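PDB 3ZT9: stage II sporulation protein E (SpoIIE), which probably acts as a manganese-dependent PP2C-type serine/threonine phosphatase in signalling by the bacterial stressosome. Local coordinates for residues E29-I40 against G81-R92; G64-C72 against L124-I134. One frame throughout, in Å; residues are numbered along the deposited sequence.

Interaction 1. Residues E29-I40 against G81-R92; sequences EGVIFLAVGDGI and GAVAALCRVDRR. With MN (manganese (II) ion), chain B; MN (manganese (II) ion), chain C.
I32 and V89 bond to each other through both their N and O atoms, one rung of an antiparallel ladder in the PP2C-type beta sandwich. Strands 31-39 and 82-90 are neighbours in one of its two five-stranded sheets. L34 with C87, V36 with A85 and D38 with V83 repeat the doubly bonded pair. The V89 N to I32 O bond is 2.8 Å long and almost straight, 177° at the hydrogen. I32, L34, V36, A85, C87 and V89 line one face. There I147 of the other sheet packs on L34, V36 and C87. F33, A35, A84 and L86 line the other face, and helix 43-60 lies over A35 and A84.

R88 can be followed outward on that second face. Its CB lies 4.1 Å from F33 CE2. R88 CG touches both V31 CG1 and F33 CE2, 3.6 Å from each. It gets there because CG stands anti to the backbone N (chi1 174°) and the chain stays extended to NE. CD continues along F33 CE2, and NE passes F33 CZ at 3.7 Å. The guanidinium plane is 84° from the ring plane, and V31 CG1 sits over the centre of one of its faces. NH2 bonds to N62 OD1. A serine in place of R88 would probably leave V31 CG1 and the CE2-CZ side of F33 without their packing partner, and N62 OD1 without its donor.

At the far end D38 bridges two manganese ions. V83 CG2 packs on D38 CB. D38 OD1 binds one manganese at 2.1 Å, which G39 O also binds, and D38 OD2 binds the second manganese at 2.2 Å.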
# COMPACT_ATOMS: atom_id res chain seq x y z
N GLU A 29 13.64 -7.59 10.98
CA GLU A 29 13.56 -8.63 12.00
C GLU A 29 12.28 -9.47 11.89
O GLU A 29 11.46 -9.48 12.80
CB GLU A 29 13.65 -7.98 13.39
CG GLU A 29 12.29 -7.55 13.97
CD GLU A 29 12.10 -6.05 14.05
OE1 GLU A 29 13.11 -5.33 14.25
OE2 GLU A 29 10.92 -5.61 13.93
N GLY A 30 12.09 -10.18 10.79
CA GLY A 30 10.89 -11.01 10.67
C GLY A 30 9.57 -10.24 10.63
O GLY A 30 8.50 -10.86 10.58
N VAL A 31 9.64 -8.91 10.66
CA VAL A 31 8.46 -8.07 10.40
C VAL A 31 8.64 -7.32 9.10
O VAL A 31 9.61 -6.58 8.92
CB VAL A 31 8.23 -6.98 11.45
CG1 VAL A 31 6.92 -6.23 11.19
CG2 VAL A 31 8.24 -7.59 12.89
N ILE A 32 7.66 -7.44 8.22
CA ILE A 32 7.71 -6.79 6.92
C ILE A 32 6.65 -5.69 6.86
O ILE A 32 5.50 -5.92 7.26
CB ILE A 32 7.48 -7.82 5.79
CG1 ILE A 32 8.52 -8.93 5.87
CG2 ILE A 32 7.54 -7.14 4.44
CD1 ILE A 32 8.54 -9.85 4.70
N PHE A 33 7.04 -4.51 6.40
CA PHE A 33 6.09 -3.43 6.20
C PHE A 33 5.88 -3.22 4.71
O PHE A 33 6.82 -3.22 3.92
CB PHE A 33 6.60 -2.15 6.82
CG PHE A 33 6.75 -2.22 8.33
CD1 PHE A 33 7.84 -2.88 8.89
CD2 PHE A 33 5.82 -1.63 9.17
CE1 PHE A 33 8.00 -2.95 10.29
CE2 PHE A 33 5.99 -1.67 10.55
CZ PHE A 33 7.09 -2.33 11.10
N LEU A 34 4.62 -3.04 4.34
CA LEU A 34 4.25 -2.86 2.94
C LEU A 34 3.38 -1.63 2.87
O LEU A 34 2.36 -1.60 3.54
CB LEU A 34 3.40 -4.06 2.43
CG LEU A 34 3.97 -5.47 2.68
CD1 LEU A 34 2.88 -6.48 2.37
CD2 LEU A 34 5.16 -5.73 1.81
N ALA A 35 3.72 -0.66 2.03
CA ALA A 35 2.96 0.57 2.03
C ALA A 35 2.79 1.11 0.63
O ALA A 35 3.71 1.02 -0.20
CB ALA A 35 3.65 1.66 2.92
N VAL A 36 1.62 1.72 0.38
CA VAL A 36 1.43 2.45 -0.88
C VAL A 36 0.87 3.82 -0.55
O VAL A 36 -0.05 3.93 0.23
CB VAL A 36 0.45 1.71 -1.86
CG1 VAL A 36 0.16 2.55 -3.10
CG2 VAL A 36 1.03 0.32 -2.29
N GLY A 37 1.39 4.85 -1.19
CA GLY A 37 0.85 6.19 -0.99
C GLY A 37 0.43 6.73 -2.35
O GLY A 37 1.01 6.38 -3.39
N ASP A 38 -0.56 7.62 -2.35
CA ASP A 38 -1.00 8.26 -3.58
C ASP A 38 -1.09 9.74 -3.26
O ASP A 38 -1.96 10.13 -2.52
CB ASP A 38 -2.39 7.68 -3.96
CG ASP A 38 -3.04 8.37 -5.15
OD1 ASP A 38 -2.55 9.44 -5.56
OD2 ASP A 38 -4.06 7.86 -5.66
N GLY A 39 -0.17 10.56 -3.79
CA GLY A 39 -0.22 11.99 -3.54
C GLY A 39 -1.41 12.64 -4.25
O GLY A 39 -1.73 12.33 -5.38
N ILE A 40 -2.04 13.61 -3.61
CA ILE A 40 -3.24 14.18 -4.22
C ILE A 40 -2.87 14.72 -5.60
O ILE A 40 -1.90 15.47 -5.75
CB ILE A 40 -3.83 15.30 -3.37
CG1 ILE A 40 -4.35 14.78 -2.02
CG2 ILE A 40 -4.94 16.02 -4.17
CD1 ILE A 40 -5.64 13.98 -2.14
N GLY A 81 -0.66 16.76 0.04
CA GLY A 81 -1.35 15.77 0.87
C GLY A 81 -1.31 14.42 0.18
O GLY A 81 -0.98 14.32 -0.99
N ALA A 82 -1.67 13.36 0.88
CA ALA A 82 -1.68 12.04 0.27
C ALA A 82 -2.63 11.13 1.02
O ALA A 82 -2.98 11.39 2.17
CB ALA A 82 -0.26 11.46 0.33
N VAL A 83 -3.04 10.05 0.37
CA VAL A 83 -3.74 8.96 1.04
C VAL A 83 -2.72 7.81 1.09
O VAL A 83 -1.82 7.78 0.28
CB VAL A 83 -5.03 8.57 0.27
CG1 VAL A 83 -5.96 9.77 0.22
CG2 VAL A 83 -4.74 8.02 -1.16
N ALA A 84 -2.84 6.90 2.04
CA ALA A 84 -1.81 5.85 2.19
C ALA A 84 -2.34 4.65 2.95
O ALA A 84 -3.25 4.77 3.77
CB ALA A 84 -0.60 6.42 2.96
N ALA A 85 -1.77 3.49 2.67
CA ALA A 85 -2.10 2.26 3.37
C ALA A 85 -0.79 1.69 3.87
O ALA A 85 0.22 1.81 3.19
CB ALA A 85 -2.72 1.29 2.39
N LEU A 86 -0.82 1.02 5.02
CA LEU A 86 0.33 0.29 5.49
C LEU A 86 -0.17 -1.03 6.08
O LEU A 86 -1.18 -1.07 6.82
CB LEU A 86 1.01 1.10 6.59
CG LEU A 86 2.12 0.39 7.35
CD1 LEU A 86 3.23 0.10 6.41
CD2 LEU A 86 2.60 1.32 8.49
N CYS A 87 0.53 -2.09 5.73
CA CYS A 87 0.31 -3.42 6.31
C CYS A 87 1.57 -3.80 7.04
O CYS A 87 2.67 -3.67 6.51
CB CYS A 87 0.11 -4.50 5.24
SG CYS A 87 -1.43 -4.44 4.33
N ARG A 88 1.43 -4.30 8.25
CA ARG A 88 2.60 -4.72 9.03
C ARG A 88 2.41 -6.21 9.23
O ARG A 88 1.44 -6.62 9.84
CB ARG A 88 2.65 -3.99 10.38
CG ARG A 88 3.79 -4.47 11.33
CD ARG A 88 3.71 -3.67 12.69
NE ARG A 88 4.86 -3.88 13.57
CZ ARG A 88 5.03 -4.94 14.34
NH1 ARG A 88 4.13 -5.93 14.33
NH2 ARG A 88 6.10 -5.04 15.12
N VAL A 89 3.30 -7.00 8.67
CA VAL A 89 3.16 -8.47 8.72
C VAL A 89 4.23 -9.08 9.59
O VAL A 89 5.41 -9.09 9.22
CB VAL A 89 3.28 -9.05 7.31
CG1 VAL A 89 2.90 -10.53 7.32
CG2 VAL A 89 2.39 -8.22 6.36
N ASP A 90 3.84 -9.56 10.75
CA ASP A 90 4.77 -10.15 11.67
C ASP A 90 4.78 -11.64 11.42
O ASP A 90 4.03 -12.36 12.02
CB ASP A 90 4.25 -9.84 13.06
CG ASP A 90 5.20 -10.20 14.14
OD1 ASP A 90 6.10 -11.05 13.96
OD2 ASP A 90 4.98 -9.62 15.22
N ARG A 91 5.65 -12.11 10.53
CA ARG A 91 5.58 -13.50 10.13
C ARG A 91 6.00 -14.46 11.24
O ARG A 91 5.48 -15.55 11.36
CB ARG A 91 6.41 -13.69 8.86
CG ARG A 91 5.98 -12.73 7.77
CD ARG A 91 6.82 -12.92 6.53
NE ARG A 91 6.60 -14.24 5.94
CZ ARG A 91 7.54 -15.12 5.63
NH1 ARG A 91 8.84 -14.88 5.86
NH2 ARG A 91 7.17 -16.26 5.08
N ARG A 92 6.90 -14.01 12.10
CA ARG A 92 7.40 -14.84 13.19
C ARG A 92 6.31 -15.08 14.24
O ARG A 92 6.16 -16.20 14.76
CB ARG A 92 8.63 -14.19 13.81
CG ARG A 92 8.36 -12.78 14.25
CD ARG A 92 9.35 -12.28 15.26
NE ARG A 92 8.90 -11.03 15.87
CZ ARG A 92 9.55 -9.89 15.76
NH1 ARG A 92 10.69 -9.81 15.12
NH2 ARG A 92 9.05 -8.82 16.34
MN MN B . -2.56 11.07 -6.95
MN MN C . -4.84 8.09 -7.74
O HOH W 1 -0.90 9.93 -7.77
O HOH W 2 -4.71 11.57 -6.29
O HOH W 3 -4.04 10.09 -8.31
O HOH W 4 -6.41 9.59 -7.19
O HOH W 5 -3.02 7.02 -8.34

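Interaction 2. Residues G64-C72 against L124-I134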
# COMPACT_ATOMS: atom_id res chain seq x y z
N GLY A 64 4.26 1.70 15.95
CA GLY A 64 2.82 1.46 15.97
C GLY A 64 2.09 2.30 14.94
O GLY A 64 2.48 3.43 14.67
N LEU A 65 1.06 1.74 14.32
CA LEU A 65 0.40 2.39 13.19
C LEU A 65 -0.21 3.76 13.57
O LEU A 65 -0.26 4.67 12.75
CB LEU A 65 -0.67 1.45 12.59
CG LEU A 65 -0.12 0.46 11.56
CD1 LEU A 65 0.90 -0.46 12.26
CD2 LEU A 65 -1.29 -0.36 10.92
N VAL A 66 -0.70 3.91 14.80
CA VAL A 66 -1.28 5.19 15.17
C VAL A 66 -0.24 6.28 15.06
O VAL A 66 -0.46 7.32 14.42
CB VAL A 66 -1.88 5.15 16.59
CG1 VAL A 66 -2.15 6.57 17.11
CG2 VAL A 66 -3.16 4.27 16.60
N ASN A 67 0.90 6.05 15.70
CA ASN A 67 2.00 7.00 15.61
C ASN A 67 2.46 7.19 14.16
O ASN A 67 2.69 8.33 13.73
CB ASN A 67 3.18 6.54 16.45
CG ASN A 67 4.21 7.64 16.63
OD1 ASN A 67 3.93 8.66 17.28
ND2 ASN A 67 5.39 7.45 16.07
N ILE A 68 2.58 6.10 13.42
CA ILE A 68 3.07 6.19 12.04
C ILE A 68 2.20 7.13 11.19
O ILE A 68 2.71 8.01 10.51
CB ILE A 68 3.15 4.82 11.37
CG1 ILE A 68 4.32 4.02 11.94
CG2 ILE A 68 3.32 4.98 9.84
CD1 ILE A 68 4.18 2.50 11.70
N PHE A 69 0.89 6.97 11.28
CA PHE A 69 -0.02 7.76 10.45
C PHE A 69 -0.11 9.19 10.95
O PHE A 69 -0.22 10.10 10.15
CB PHE A 69 -1.41 7.08 10.39
CG PHE A 69 -1.50 6.04 9.31
CD1 PHE A 69 -1.88 6.40 8.03
CD2 PHE A 69 -1.16 4.74 9.57
CE1 PHE A 69 -1.93 5.45 7.00
CE2 PHE A 69 -1.23 3.77 8.57
CZ PHE A 69 -1.62 4.13 7.28
N GLN A 70 -0.02 9.38 12.26
CA GLN A 70 -0.07 10.72 12.86
C GLN A 70 1.17 11.53 12.46
O GLN A 70 1.06 12.68 12.09
CB GLN A 70 -0.23 10.66 14.40
CG GLN A 70 -1.65 10.27 14.84
CD GLN A 70 -1.79 10.13 16.34
OE1 GLN A 70 -0.82 10.24 17.09
NE2 GLN A 70 -3.01 9.89 16.80
N LEU A 71 2.36 10.92 12.48
CA LEU A 71 3.54 11.62 11.99
C LEU A 71 3.45 11.90 10.47
O LEU A 71 3.87 12.96 10.02
CB LEU A 71 4.85 10.90 12.33
CG LEU A 71 6.12 11.61 11.82
CD1 LEU A 71 6.09 11.77 10.33
CD2 LEU A 71 6.37 12.99 12.41
N CYS A 72 2.96 10.94 9.68
CA CYS A 72 2.77 11.15 8.24
C CYS A 72 1.96 12.41 7.99
O CYS A 72 2.33 13.24 7.15
CB CYS A 72 1.99 10.00 7.60
SG CYS A 72 2.96 8.62 7.11
N LEU A 124 -4.02 12.67 4.40
CA LEU A 124 -2.90 12.95 5.30
C LEU A 124 -2.33 14.30 4.92
O LEU A 124 -2.07 14.57 3.73
CB LEU A 124 -1.84 11.84 5.22
CG LEU A 124 -2.41 10.47 5.66
CD1 LEU A 124 -1.45 9.33 5.24
CD2 LEU A 124 -2.70 10.43 7.13
N GLY A 125 -2.14 15.15 5.93
CA GLY A 125 -1.67 16.50 5.74
C GLY A 125 -2.75 17.55 5.84
O GLY A 125 -2.46 18.73 6.06
N TYR A 126 -4.01 17.13 5.70
CA TYR A 126 -5.14 18.06 5.71
C TYR A 126 -6.27 17.74 6.66
O TYR A 126 -6.68 18.60 7.42
CB TYR A 126 -5.65 18.26 4.29
CG TYR A 126 -4.67 19.10 3.54
CD1 TYR A 126 -4.67 20.49 3.68
CD2 TYR A 126 -3.68 18.52 2.75
CE1 TYR A 126 -3.76 21.27 3.02
CE2 TYR A 126 -2.76 19.30 2.09
CZ TYR A 126 -2.81 20.67 2.23
OH TYR A 126 -1.89 21.45 1.58
N ASN A 127 -6.80 16.52 6.62
CA ASN A 127 -7.94 16.15 7.47
C ASN A 127 -7.77 14.74 8.04
O ASN A 127 -8.11 13.75 7.39
CB ASN A 127 -9.28 16.29 6.72
CG ASN A 127 -9.36 15.42 5.49
OD1 ASN A 127 -8.44 14.67 5.22
ND2 ASN A 127 -10.45 15.50 4.73
N TYR A 128 -7.22 14.67 9.25
CA TYR A 128 -6.96 13.40 9.92
C TYR A 128 -8.28 12.83 10.48
O TYR A 128 -9.03 13.55 11.13
CB TYR A 128 -5.91 13.60 11.04
CG TYR A 128 -5.27 12.32 11.48
CD1 TYR A 128 -4.27 11.73 10.71
CD2 TYR A 128 -5.68 11.66 12.63
CE1 TYR A 128 -3.68 10.52 11.09
CE2 TYR A 128 -5.11 10.46 13.02
CZ TYR A 128 -4.11 9.90 12.24
OH TYR A 128 -3.54 8.71 12.64
N PRO A 129 -8.56 11.53 10.23
CA PRO A 129 -9.82 10.95 10.74
C PRO A 129 -9.92 10.98 12.27
O PRO A 129 -8.91 10.93 12.98
CB PRO A 129 -9.76 9.50 10.27
CG PRO A 129 -8.27 9.22 10.14
CD PRO A 129 -7.71 10.51 9.59
N HIS A 130 -11.15 11.08 12.76
CA HIS A 130 -11.41 11.05 14.19
C HIS A 130 -10.46 10.06 14.86
O HIS A 130 -9.88 10.34 15.90
CB HIS A 130 -12.87 10.66 14.45
CG HIS A 130 -13.28 10.75 15.89
ND1 HIS A 130 -13.30 11.94 16.58
CD2 HIS A 130 -13.68 9.79 16.76
CE1 HIS A 130 -13.70 11.71 17.82
NE2 HIS A 130 -13.93 10.42 17.96
N GLN A 131 -10.30 8.90 14.23
CA GLN A 131 -9.35 7.91 14.71
C GLN A 131 -9.14 6.77 13.70
O GLN A 131 -10.05 6.36 12.97
CB GLN A 131 -9.77 7.35 16.06
CG GLN A 131 -11.01 6.46 16.04
CD GLN A 131 -11.08 5.56 17.26
OE1 GLN A 131 -10.76 5.98 18.38
NE2 GLN A 131 -11.49 4.30 17.04
N LEU A 132 -7.91 6.28 13.69
CA LEU A 132 -7.47 5.28 12.74
C LEU A 132 -8.10 3.94 13.07
O LEU A 132 -8.07 3.51 14.21
CB LEU A 132 -5.95 5.17 12.84
CG LEU A 132 -5.18 4.45 11.75
CD1 LEU A 132 -5.31 5.11 10.36
CD2 LEU A 132 -3.72 4.39 12.18
N LEU A 133 -8.66 3.26 12.07
CA LEU A 133 -9.22 1.93 12.31
C LEU A 133 -8.23 0.86 11.88
O LEU A 133 -8.01 0.64 10.69
CB LEU A 133 -10.55 1.74 11.58
CG LEU A 133 -11.76 2.31 12.33
CD1 LEU A 133 -12.99 2.17 11.46
CD2 LEU A 133 -11.97 1.60 13.66
N ILE A 134 -7.59 0.21 12.84
CA ILE A 134 -6.59 -0.79 12.48
C ILE A 134 -7.24 -2.15 12.41
O ILE A 134 -7.79 -2.65 13.40
CB ILE A 134 -5.48 -0.85 13.56
CG1 ILE A 134 -4.74 0.49 13.57
CG2 ILE A 134 -4.52 -1.99 13.27
CD1 ILE A 134 -3.81 0.70 14.79
O HOH W 6 -4.92 8.19 15.20
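F69 and L132 meet at about a right angle. L132 CD1 sits over one face of the F69 ring in a CH-pi contact, 4.3 Å from the ring centroid and 19° off its normal. L132 CD2 reaches F69 CD2 at 3.7 Å and L65 O at 3.5 Å. L132 brings both methyls to the helix because its CG is anti to the backbone N (chi1 -166°). L124 CD1 approaches F69 CD1 obliquely at 4.1 Å and also touches C72 CB.

Helix 65-76 packs on one sheet of the PP2C-type sandwich, the sheet that holds strand 82-90. The irregular 124-134 loop runs along the flank of the helix before entering strand 135-138. V101 of strand 95-101 touches both F69 and L132.

Y128 carries the outer part. Its CG is also anti to N, which brings the ring against F69 and Q70 of the helix. Y128 OH lies 3.3 Å from Q70 CG and 3.5 Å from F69 CB, while CE1 faces F69 O. The Q70 chain runs extended beyond CG, its amide plane 66° from the tyrosine ring. One water, in the plane of that ring at its edge, accepts from Q70 NE2 and bonds to Y128 OH, each at 3.0 Å. Farther along, I134 CD1 rests on L65 CB at 3.9 Å and on V66 CG2.

In the fold
Interactions 1 and 2 have centres 13 Å apart and meet at strand 82-90, which belongs to interaction 1. A82 O lies 2.8 Å from L124 N, a probable hydrogen bond that ties the start of the 124-134 loop to the strand. Beside it L124 CD1 packs on A84 CB at 3.8 Å. The helix meets the same face of the sheet, with I68 CD1 3.8 Å from L86 CD2 and F69 CE1 3.6 Å from A84 O. Interaction 1 supplies D38 and G39 to the dimanganese site, whose other protein ligands are G41, D150 and D185, alongside several waters. Interaction 2 stands back from the metals: the L124 side chain is about 12 Å from a manganese ion.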